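Local coordinates for esterase (Rhizomucor miehei, PDB 4WY5), which probably hydrolyses carboxylic ester bonds as an alpha/beta hydrolase-fold carboxylesterase, at residues A[190-202]-A[230-242]. Numbering follows the deposited sequence.
Sequences YPATAVSHAKYES and ASELNDKLATLEL
Ala192 and Leu240 meet where the loop leaving strand 185-189 draws level with the 3-10 turn 240-242. The CD2 methyl of Leu240 packs near the carbonyl of Ala192, and a water donates to that same O and to the O of Ala238, tying the two segments together. Next, the Thr193 O accepts from the backbone N of Glu241 at 2.8 Å, while the CB atoms of Thr193 and Leu240 touch at 4.0 Å. In this alpha/beta hydrolase fold, the loop follows an inner strand of the sheet and is held to helix 265-277 by hydrogen bonds from Thr193 N and Ala194 N to Glu267 OE2; the side chain of Ala192 lies near, but does not touch, a probable Ser161-His292-Asp262 triad. Glu241, its CG anti to the backbone N (chi1 -178°) and its chain extended beyond, divides its carboxylate between two partners. Val195 gives its N-H to Glu241 OE1, nearly along the C-O axis, at 2.8 Å. Its methyls part ways: CG1 reaches Ala230 CB, whereas Val195 CG2 meets Leu242 CD2 at 3.5 Å. Lys199 NZ forms a long salt bridge with Glu241 OE2, at 3.9 Å. Finally, Tyr200 OH donates to Glu241 OE2 on its anti side (2.7 Å), 33° out of the carboxylate plane.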
ATOM      1  N   TYR A 190      -3.312  11.648  -1.824  1.00 20.57           N
ATOM      2  CA  TYR A 190      -3.849  12.275  -3.056  1.00 19.43           C
ATOM      3  C   TYR A 190      -3.641  13.816  -3.174  1.00 18.50           C
ATOM      4  O   TYR A 190      -4.608  14.578  -3.147  1.00 15.33           O
ATOM      5  CB  TYR A 190      -5.359  11.931  -3.252  1.00 17.22           C
ATOM      6  CG  TYR A 190      -6.257  11.840  -2.007  1.00 21.19           C
ATOM      7  CD1 TYR A 190      -6.670  12.984  -1.315  1.00 20.76           C
ATOM      8  CD2 TYR A 190      -6.742  10.607  -1.566  1.00 19.58           C
ATOM      9  CE1 TYR A 190      -7.504  12.898  -0.192  1.00 20.43           C
ATOM     10  CE2 TYR A 190      -7.589  10.508  -0.438  1.00 19.92           C
ATOM     11  CZ  TYR A 190      -7.961  11.657   0.246  1.00 22.32           C
ATOM     12  OH  TYR A 190      -8.793  11.576   1.369  1.00 20.75           O
ATOM     13  N   PRO A 191      -2.378  14.270  -3.351  1.00 18.92           N
ATOM     14  CA  PRO A 191      -2.081  15.705  -3.528  1.00 18.39           C
ATOM     15  C   PRO A 191      -2.480  16.265  -4.899  1.00 21.32           C
ATOM     16  O   PRO A 191      -2.721  15.497  -5.832  1.00 22.75           O
ATOM     17  CB  PRO A 191      -0.554  15.771  -3.396  1.00 16.53           C
ATOM     18  CG  PRO A 191      -0.098  14.436  -3.919  1.00 15.91           C
ATOM     19  CD  PRO A 191      -1.151  13.449  -3.427  1.00 16.83           C
ATOM     20  N   ALA A 192      -2.533  17.592  -4.997  1.00 25.39           N
ATOM     21  CA  ALA A 192      -2.699  18.319  -6.258  1.00 20.76           C
ATOM     22  C   ALA A 192      -1.367  18.960  -6.619  1.00 21.56           C
ATOM     23  O   ALA A 192      -0.727  19.551  -5.742  1.00 26.65           O
ATOM     24  CB  ALA A 192      -3.781  19.381  -6.126  1.00 16.44           C
ATOM     25  N   THR A 193      -0.927  18.832  -7.878  1.00 22.71           N
ATOM     26  CA  THR A 193       0.409  19.314  -8.266  1.00 21.84           C
ATOM     27  C   THR A 193       0.532  20.151  -9.568  1.00 27.82           C
ATOM     28  O   THR A 193       1.541  20.843  -9.756  1.00 25.07           O
ATOM     29  CB  THR A 193       1.381  18.138  -8.432  1.00 21.72           C
ATOM     30  OG1 THR A 193       1.001  17.355  -9.576  1.00 20.75           O
ATOM     31  CG2 THR A 193       1.417  17.274  -7.176  1.00 17.80           C
ATOM     32  N   ALA A 194      -0.462  20.088 -10.457  1.00 27.23           N
ATOM     33  CA  ALA A 194      -0.297  20.555 -11.852  1.00 28.87           C
ATOM     34  C   ALA A 194      -0.568  22.046 -12.134  1.00 30.02           C
ATOM     35  O   ALA A 194      -1.519  22.635 -11.594  1.00 29.34           O
ATOM     36  CB  ALA A 194      -1.190  19.729 -12.764  1.00 23.96           C
ATOM     37  N   VAL A 195       0.246  22.637 -13.016  1.00 27.68           N
ATOM     38  CA  VAL A 195      -0.074  23.950 -13.587  1.00 26.55           C
ATOM     39  C   VAL A 195      -1.325  23.828 -14.440  1.00 25.11           C
ATOM     40  O   VAL A 195      -2.255  24.612 -14.315  1.00 29.41           O
ATOM     41  CB  VAL A 195       1.058  24.526 -14.463  1.00 27.10           C
ATOM     42  CG1 VAL A 195       0.685  25.922 -14.929  1.00 25.60           C
ATOM     43  CG2 VAL A 195       2.355  24.591 -13.696  1.00 30.41           C
ATOM     44  N   SER A 196      -1.340  22.813 -15.298  1.00 28.40           N
ATOM     45  CA  SER A 196      -2.485  22.522 -16.149  1.00 29.38           C
ATOM     46  C   SER A 196      -2.910  21.056 -16.011  1.00 28.17           C
ATOM     47  O   SER A 196      -2.129  20.152 -16.291  1.00 27.70           O
ATOM     48  CB  SER A 196      -2.142  22.843 -17.608  1.00 33.28           C
ATOM     49  OG  SER A 196      -3.161  22.380 -18.477  1.00 37.86           O
ATOM     50  N   HIS A 197      -4.155  20.826 -15.599  1.00 29.61           N
ATOM     51  CA  HIS A 197      -4.628  19.473 -15.296  1.00 27.91           C
ATOM     52  C   HIS A 197      -5.028  18.678 -16.543  1.00 32.53           C
ATOM     53  O   HIS A 197      -4.958  17.441 -16.533  1.00 30.95           O
ATOM     54  CB  HIS A 197      -5.824  19.510 -14.322  1.00 30.33           C
ATOM     55  CG  HIS A 197      -5.521  20.111 -12.980  1.00 35.39           C
ATOM     56  ND1 HIS A 197      -4.829  19.433 -11.992  1.00 31.78           N
ATOM     57  CD2 HIS A 197      -5.832  21.322 -12.453  1.00 31.57           C
ATOM     58  CE1 HIS A 197      -4.718  20.207 -10.925  1.00 31.81           C
ATOM     59  NE2 HIS A 197      -5.322  21.357 -11.177  1.00 28.18           N
ATOM     60  N   ALA A 198      -5.441  19.376 -17.606  1.00 33.00           N
ATOM     61  CA  ALA A 198      -5.971  18.728 -18.818  1.00 28.18           C
ATOM     62  C   ALA A 198      -4.905  17.987 -19.615  1.00 25.22           C
ATOM     63  O   ALA A 198      -5.208  17.293 -20.574  1.00 33.12           O
ATOM     64  CB  ALA A 198      -6.659  19.760 -19.712  1.00 33.20           C
ATOM     65  N   LYS A 199      -3.657  18.149 -19.216  1.00 26.49           N
ATOM     66  CA  LYS A 199      -2.551  17.393 -19.778  1.00 29.92           C
ATOM     67  C   LYS A 199      -2.651  15.891 -19.460  1.00 31.80           C
ATOM     68  O   LYS A 199      -2.109  15.061 -20.177  1.00 33.44           O
ATOM     69  CB  LYS A 199      -1.237  17.955 -19.222  1.00 32.62           C
ATOM     70  CG  LYS A 199       0.033  17.247 -19.656  1.00 36.07           C
ATOM     71  CD  LYS A 199       1.220  17.706 -18.796  1.00 40.34           C
ATOM     72  CE  LYS A 199       2.539  17.021 -19.200  1.00 49.48           C
ATOM     73  NZ  LYS A 199       3.686  17.429 -18.313  1.00 45.39           N
ATOM     74  N   TYR A 200      -3.338  15.545 -18.376  1.00 30.16           N
ATOM     75  CA  TYR A 200      -3.349  14.162 -17.905  1.00 30.12           C
ATOM     76  C   TYR A 200      -4.667  13.433 -18.214  1.00 27.33           C
ATOM     77  O   TYR A 200      -5.767  14.001 -18.082  1.00 26.06           O
ATOM     78  CB  TYR A 200      -3.068  14.120 -16.386  1.00 30.96           C
ATOM     79  CG  TYR A 200      -1.731  14.715 -15.968  1.00 26.72           C
ATOM     80  CD1 TYR A 200      -0.555  13.957 -16.019  1.00 24.98           C
ATOM     81  CD2 TYR A 200      -1.647  16.031 -15.516  1.00 23.08           C
ATOM     82  CE1 TYR A 200       0.668  14.503 -15.639  1.00 25.52           C
ATOM     83  CE2 TYR A 200      -0.439  16.587 -15.136  1.00 22.18           C
ATOM     84  CZ  TYR A 200       0.714  15.822 -15.194  1.00 28.82           C
ATOM     85  OH  TYR A 200       1.915  16.381 -14.804  1.00 29.42           O
ATOM     86  N   GLU A 201      -4.542  12.156 -18.567  1.00 24.24           N
ATOM     87  CA  GLU A 201      -5.672  11.338 -19.008  1.00 27.54           C
ATOM     88  C   GLU A 201      -6.750  11.206 -17.922  1.00 29.35           C
ATOM     89  O   GLU A 201      -7.945  11.171 -18.237  1.00 27.88           O
ATOM     90  CB  GLU A 201      -5.172   9.936 -19.420  1.00 30.07           C
ATOM     91  CG  GLU A 201      -6.260   8.948 -19.882  1.00 39.35           C
ATOM     92  CD  GLU A 201      -5.707   7.556 -20.255  1.00 45.16           C
ATOM     93  OE1 GLU A 201      -4.682   7.125 -19.668  1.00 47.22           O
ATOM     94  OE2 GLU A 201      -6.319   6.873 -21.112  1.00 44.14           O
ATOM     95  N   SER A 202      -6.346  11.173 -16.647  1.00 27.43           N
ATOM     96  CA  SER A 202      -7.333  10.999 -15.579  1.00 23.26           C
ATOM     97  C   SER A 202      -8.256  12.212 -15.416  1.00 23.20           C
ATOM     98  O   SER A 202      -9.387  12.067 -14.956  1.00 24.45           O
ATOM     99  CB  SER A 202      -6.651  10.659 -14.249  1.00 22.47           C
ATOM    100  OG  SER A 202      -5.615  11.553 -13.931  1.00 23.39           O
ATOM    101  N   ALA A 230      -1.881  30.271 -12.533  1.00 40.30           N
ATOM    102  CA  ALA A 230      -0.724  29.418 -12.263  1.00 37.83           C
ATOM    103  C   ALA A 230       0.355  29.557 -13.323  1.00 34.89           C
ATOM    104  O   ALA A 230       1.555  29.539 -13.024  1.00 29.78           O
ATOM    105  CB  ALA A 230      -1.162  27.967 -12.156  1.00 35.59           C
ATOM    106  N   SER A 231      -0.074  29.718 -14.566  1.00 34.23           N
ATOM    107  CA  SER A 231       0.879  29.835 -15.657  1.00 43.44           C
ATOM    108  C   SER A 231       1.676  31.155 -15.603  1.00 41.04           C
ATOM    109  O   SER A 231       2.825  31.211 -16.053  1.00 39.96           O
ATOM    110  CB  SER A 231       0.163  29.709 -17.000  1.00 39.71           C
ATOM    111  OG  SER A 231       1.119  29.556 -18.025  1.00 40.53           O
ATOM    112  N   GLU A 232       1.065  32.201 -15.049  1.00 37.33           N
ATOM    113  CA  GLU A 232       1.748  33.483 -14.823  1.00 40.79           C
ATOM    114  C   GLU A 232       2.512  33.483 -13.501  1.00 37.27           C
ATOM    115  O   GLU A 232       3.525  34.168 -13.354  1.00 36.95           O
ATOM    116  CB  GLU A 232       0.744  34.642 -14.845  1.00 36.08           C
ATOM    117  CG  GLU A 232      -0.090  34.720 -16.138  1.00 48.35           C
ATOM    118  CD  GLU A 232      -1.179  35.797 -16.096  1.00 58.30           C
ATOM    119  OE1 GLU A 232      -1.048  36.763 -15.308  1.00 55.35           O
ATOM    120  OE2 GLU A 232      -2.172  35.670 -16.854  1.00 57.83           O
ATOM    121  N   LEU A 233       2.014  32.723 -12.530  1.00 40.12           N
ATOM    122  CA  LEU A 233       2.646  32.659 -11.214  1.00 38.58           C
ATOM    123  C   LEU A 233       4.024  31.981 -11.285  1.00 36.39           C
ATOM    124  O   LEU A 233       4.986  32.467 -10.690  1.00 34.73           O
ATOM    125  CB  LEU A 233       1.732  31.942 -10.222  1.00 41.04           C
ATOM    126  CG  LEU A 233       1.850  32.383  -8.760  1.00 42.37           C
ATOM    127  CD1 LEU A 233       1.774  33.890  -8.657  1.00 30.93           C
ATOM    128  CD2 LEU A 233       0.754  31.735  -7.923  1.00 38.92           C
ATOM    129  N   ASN A 234       4.105  30.851 -11.988  1.00 39.04           N
ATOM    130  CA  ASN A 234       5.382  30.176 -12.251  1.00 37.24           C
ATOM    131  C   ASN A 234       6.186  29.882 -10.971  1.00 38.43           C
ATOM    132  O   ASN A 234       7.401  30.080 -10.936  1.00 39.08           O
ATOM    133  CB  ASN A 234       6.229  31.023 -13.216  1.00 34.08           C
ATOM    134  CG  ASN A 234       7.270  30.204 -13.964  1.00 42.18           C
ATOM    135  OD1 ASN A 234       7.038  29.037 -14.298  1.00 39.48           O
ATOM    136  ND2 ASN A 234       8.428  30.814 -14.233  1.00 37.80           N
ATOM    137  N   ASP A 235       5.506  29.381  -9.939  1.00 33.58           N
ATOM    138  CA  ASP A 235       6.110  29.146  -8.618  1.00 37.16           C
ATOM    139  C   ASP A 235       5.857  27.699  -8.150  1.00 31.98           C
ATOM    140  O   ASP A 235       4.699  27.327  -7.917  1.00 29.25           O
ATOM    141  CB  ASP A 235       5.521  30.152  -7.612  1.00 36.78           C
ATOM    142  CG  ASP A 235       6.316  30.257  -6.313  1.00 41.08           C
ATOM    143  OD1 ASP A 235       7.050  29.301  -5.964  1.00 39.65           O
ATOM    144  OD2 ASP A 235       6.187  31.306  -5.629  1.00 35.29           O
ATOM    145  N   LYS A 236       6.926  26.908  -7.978  1.00 28.34           N
ATOM    146  CA  LYS A 236       6.786  25.481  -7.641  1.00 30.68           C
ATOM    147  C   LYS A 236       6.106  25.247  -6.281  1.00 33.03           C
ATOM    148  O   LYS A 236       5.475  24.205  -6.078  1.00 32.74           O
ATOM    149  CB  LYS A 236       8.129  24.731  -7.660  1.00 31.78           C
ATOM    150  CG  LYS A 236       9.050  24.917  -6.464  1.00 33.88           C
ATOM    151  CD  LYS A 236       9.858  26.188  -6.562  1.00 37.71           C
ATOM    152  CE  LYS A 236      10.597  26.475  -5.270  1.00 32.81           C
ATOM    153  NZ  LYS A 236      11.268  27.792  -5.356  1.00 32.41           N
ATOM    154  N   LEU A 237       6.224  26.201  -5.359  1.00 29.69           N
ATOM    155  CA  LEU A 237       5.577  26.054  -4.066  1.00 26.10           C
ATOM    156  C   LEU A 237       4.057  26.163  -4.218  1.00 27.44           C
ATOM    157  O   LEU A 237       3.296  25.649  -3.392  1.00 23.80           O
ATOM    158  CB  LEU A 237       6.086  27.105  -3.082  1.00 34.03           C
ATOM    159  CG  LEU A 237       7.576  27.070  -2.712  1.00 39.50           C
ATOM    160  CD1 LEU A 237       7.932  28.243  -1.788  1.00 30.13           C
ATOM    161  CD2 LEU A 237       7.966  25.733  -2.074  1.00 27.29           C
ATOM    162  N   ALA A 238       3.620  26.796  -5.300  1.00 29.15           N
ATOM    163  CA  ALA A 238       2.194  26.852  -5.622  1.00 31.36           C
ATOM    164  C   ALA A 238       1.779  25.622  -6.423  1.00 33.26           C
ATOM    165  O   ALA A 238       0.794  24.947  -6.093  1.00 30.27           O
ATOM    166  CB  ALA A 238       1.866  28.110  -6.413  1.00 27.57           C
ATOM    167  N   THR A 239       2.540  25.336  -7.474  1.00 28.21           N
ATOM    168  CA  THR A 239       2.250  24.193  -8.321  1.00 29.97           C
ATOM    169  C   THR A 239       3.490  23.297  -8.393  1.00 32.31           C
ATOM    170  O   THR A 239       4.386  23.506  -9.225  1.00 31.17           O
ATOM    171  CB  THR A 239       1.800  24.640  -9.749  1.00 29.91           C
ATOM    172  OG1 THR A 239       2.776  25.518 -10.322  1.00 25.24           O
ATOM    173  CG2 THR A 239       0.437  25.352  -9.692  1.00 21.93           C
ATOM    174  N   LEU A 240       3.508  22.307  -7.494  1.00 31.12           N
ATOM    175  CA  LEU A 240       4.590  21.346  -7.292  1.00 25.23           C
ATOM    176  C   LEU A 240       5.164  20.724  -8.586  1.00 25.90           C
ATOM    177  O   LEU A 240       6.338  20.359  -8.649  1.00 25.67           O
ATOM    178  CB  LEU A 240       4.093  20.211  -6.378  1.00 26.75           C
ATOM    179  CG  LEU A 240       4.157  20.217  -4.836  1.00 27.06           C
ATOM    180  CD1 LEU A 240       5.189  21.172  -4.287  1.00 18.74           C
ATOM    181  CD2 LEU A 240       2.793  20.441  -4.188  1.00 28.15           C
ATOM    182  N   GLU A 241       4.330  20.582  -9.607  1.00 23.97           N
ATOM    183  CA  GLU A 241       4.769  19.991 -10.868  1.00 29.05           C
ATOM    184  C   GLU A 241       5.972  20.722 -11.494  1.00 30.32           C
ATOM    185  O   GLU A 241       6.747  20.123 -12.248  1.00 31.43           O
ATOM    186  CB  GLU A 241       3.589  19.976 -11.831  1.00 28.54           C
ATOM    187  CG  GLU A 241       3.820  19.373 -13.174  1.00 32.48           C
ATOM    188  CD  GLU A 241       2.735  19.802 -14.123  1.00 36.26           C
ATOM    189  OE1 GLU A 241       2.230  20.940 -13.945  1.00 31.66           O
ATOM    190  OE2 GLU A 241       2.366  19.007 -15.013  1.00 36.98           O
ATOM    191  N   LEU A 242       6.151  21.996 -11.142  1.00 29.51           N
ATOM    192  CA  LEU A 242       7.236  22.812 -11.699  1.00 33.36           C
ATOM    193  C   LEU A 242       8.604  22.566 -11.062  1.00 34.29           C
ATOM    194  O   LEU A 242       9.621  23.070 -11.551  1.00 33.33           O
ATOM    195  CB  LEU A 242       6.898  24.306 -11.572  1.00 28.33           C
ATOM    196  CG  LEU A 242       5.692  24.802 -12.383  1.00 33.25           C
ATOM    197  CD1 LEU A 242       5.439  26.312 -12.189  1.00 27.34           C
ATOM    198  CD2 LEU A 242       5.877  24.448 -13.855  1.00 28.36           C
TER
HETATM  199  O   HOH W   1       0.345  22.080  -6.410  1.00 27.14           O
HETATM  200  O   HOH W   2       0.523  20.997 -16.235  1.00 31.19           O